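Local coordinates for protein CurD (Moorea producens 3L, PDB 5KP7) that probably acts as a hydroxymethylglutaryl-CoA synthase of the thiolase-like superfamily, an acyltransferase, and binds 4'-phosphopantetheine, at residues A251-H254 and Y255-V259. The protein carries 3 engineered substitutions. Residues are numbered along the deposited sequence; the frame is centred on the assembly and turned at random.
Sequences AYRH and YQNRV. With SO4 (sulfate ion), chain D.
His-254 and Arg-258 pair one turn apart near the C-terminal end of helix 237-258. The imidazole lies over one guanidinium face, with His-254 NE2 3.4 Å from Arg-258 CZ, near the centre. The two planes are 34° apart, so the groups are tilted. CG of His-254, anti to the backbone N (chi1 -168°), makes the ring stand out from the helix within reach of Arg-258. The Arg-258 chain, extended from CG to NE, brings its flat end back to that ring. Both also hold strand 208-219: His-254 ND1 hydrogen-bonds to Tyr-217 N, and Arg-258 NH1 hydrogen-bonds to Asn-215 O. With an alanine in place of His-254, Tyr-217 N would probably lose this partner and the guanidinium would be freer to turn.

One water accepts from Tyr-252 OH and donates to Gln-256 OE1, 2.7 Å from each. Tyr-255 OH hydrogen-bonds to Ser-360 OG and donates to O1 of a sulfate ion, probably from the crystallisation liquor, at 3.0 Å. Phe-358 meets the rings of Tyr-252 and Tyr-255 edge-to-face. Backbone bonds run four residues back; Arg-258 N to His-254 O is the most bent (137°). Aromatic packing and polar side-chain ends thus join the helix end to the sheet.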
loop_
_atom_site.group_PDB
_atom_site.type_symbol
_atom_site.label_atom_id
_atom_site.label_comp_id
_atom_site.label_asym_id
_atom_site.label_seq_id
_atom_site.Cartn_x
_atom_site.Cartn_y
_atom_site.Cartn_z
ATOM N N ALA A 251 12.836 -7.645 8.739
ATOM C CA ALA A 251 11.677 -7.632 9.640
ATOM C C ALA A 251 11.168 -9.047 9.960
ATOM O O ALA A 251 10.841 -9.376 11.107
ATOM C CB ALA A 251 10.571 -6.758 9.073
ATOM N N TYR A 252 11.100 -9.879 8.935
ATOM C CA TYR A 252 10.703 -11.269 9.135
ATOM C C TYR A 252 11.716 -12.011 10.021
ATOM O O TYR A 252 11.310 -12.777 10.890
ATOM C CB TYR A 252 10.470 -12.019 7.817
ATOM C CG TYR A 252 10.020 -13.444 8.077
ATOM C CD1 TYR A 252 8.727 -13.703 8.539
ATOM C CD2 TYR A 252 10.896 -14.525 7.930
ATOM C CE1 TYR A 252 8.317 -14.981 8.855
ATOM C CE2 TYR A 252 10.481 -15.801 8.235
ATOM C CZ TYR A 252 9.195 -16.020 8.691
ATOM O OH TYR A 252 8.800 -17.322 8.966
ATOM N N ARG A 253 13.012 -11.762 9.832
ATOM C CA ARG A 253 14.036 -12.409 10.679
ATOM C C ARG A 253 13.806 -12.057 12.140
ATOM O O ARG A 253 13.918 -12.912 13.006
ATOM C CB ARG A 253 15.453 -12.018 10.266
ATOM C CG ARG A 253 16.511 -12.635 11.193
ATOM C CD ARG A 253 17.943 -12.561 10.685
ATOM N NE ARG A 253 18.072 -13.173 9.359
ATOM C CZ ARG A 253 18.345 -12.520 8.220
ATOM N NH1 ARG A 253 18.557 -11.210 8.191
ATOM N NH2 ARG A 253 18.431 -13.207 7.088
ATOM N N HIS A 254 13.479 -10.790 12.410
ATOM C CA HIS A 254 13.217 -10.335 13.776
ATOM C C HIS A 254 12.001 -11.066 14.363
ATOM O O HIS A 254 12.026 -11.537 15.512
ATOM C CB HIS A 254 13.049 -8.808 13.785
ATOM C CG HIS A 254 13.050 -8.192 15.144
ATOM N ND1 HIS A 254 12.301 -7.080 15.460
ATOM C CD2 HIS A 254 13.700 -8.534 16.279
ATOM C CE1 HIS A 254 12.507 -6.743 16.713
ATOM N NE2 HIS A 254 13.354 -7.618 17.240
ATOM N N TYR A 255 10.955 -11.219 13.553
ATOM C CA TYR A 255 9.781 -11.978 13.977
ATOM C C TYR A 255 10.171 -13.448 14.269
ATOM O O TYR A 255 9.783 -14.009 15.304
ATOM C CB TYR A 255 8.714 -11.870 12.899
ATOM C CG TYR A 255 7.446 -12.661 13.095
ATOM C CD1 TYR A 255 7.425 -14.032 12.866
ATOM C CD2 TYR A 255 6.235 -12.024 13.416
ATOM C CE1 TYR A 255 6.254 -14.767 13.001
ATOM C CE2 TYR A 255 5.061 -12.742 13.540
ATOM C CZ TYR A 255 5.069 -14.119 13.326
ATOM O OH TYR A 255 3.904 -14.858 13.444
ATOM N N GLN A 256 10.939 -14.037 13.365
ATOM C CA GLN A 256 11.389 -15.434 13.506
ATOM C C GLN A 256 12.191 -15.634 14.791
ATOM O O GLN A 256 12.017 -16.655 15.496
ATOM C CB GLN A 256 12.181 -15.840 12.257
ATOM C CG GLN A 256 12.645 -17.276 12.218
ATOM C CD GLN A 256 13.636 -17.515 11.096
ATOM O OE1 GLN A 256 13.266 -17.688 9.936
ATOM N NE2 GLN A 256 14.922 -17.485 11.446
ATOM N N ASN A 257 13.041 -14.660 15.114
ATOM C CA ASN A 257 13.788 -14.670 16.371
ATOM C C ASN A 257 12.890 -14.662 17.605
ATOM O O ASN A 257 13.228 -15.283 18.610
ATOM C CB ASN A 257 14.806 -13.510 16.436
ATOM C CG ASN A 257 15.954 -13.672 15.447
ATOM O OD1 ASN A 257 16.196 -14.748 14.898
ATOM N ND2 ASN A 257 16.667 -12.592 15.224
ATOM N N ARG A 258 11.733 -14.027 17.505
ATOM C CA ARG A 258 10.777 -13.942 18.597
ATOM C C ARG A 258 9.725 -15.032 18.647
ATOM O O ARG A 258 9.138 -15.228 19.692
ATOM C CB ARG A 258 10.071 -12.604 18.548
ATOM C CG ARG A 258 11.028 -11.488 18.874
ATOM C CD ARG A 258 10.431 -10.140 18.652
ATOM N NE ARG A 258 11.083 -9.155 19.510
ATOM C CZ ARG A 258 10.788 -7.858 19.519
ATOM N NH1 ARG A 258 9.884 -7.371 18.673
ATOM N NH2 ARG A 258 11.416 -7.048 20.370
ATOM N N VAL A 259 9.493 -15.733 17.546
ATOM C CA VAL A 259 8.436 -16.739 17.457
ATOM C C VAL A 259 9.099 -18.087 17.108
ATOM O O VAL A 259 9.267 -18.454 15.950
ATOM C CB VAL A 259 7.360 -16.331 16.423
ATOM C CG1 VAL A 259 6.173 -17.285 16.462
ATOM C CG2 VAL A 259 6.871 -14.924 16.680
HETATM S S SO4 D . 2.550 -18.661 14.980
HETATM O O1 SO4 D . 3.145 -17.643 14.085
HETATM O O2 SO4 D . 1.658 -18.006 15.970
HETATM O O3 SO4 D . 3.623 -19.386 15.695
HETATM O O4 SO4 D . 1.784 -19.628 14.164
HETATM O O HOH W 1 10.877 -18.943 9.465
#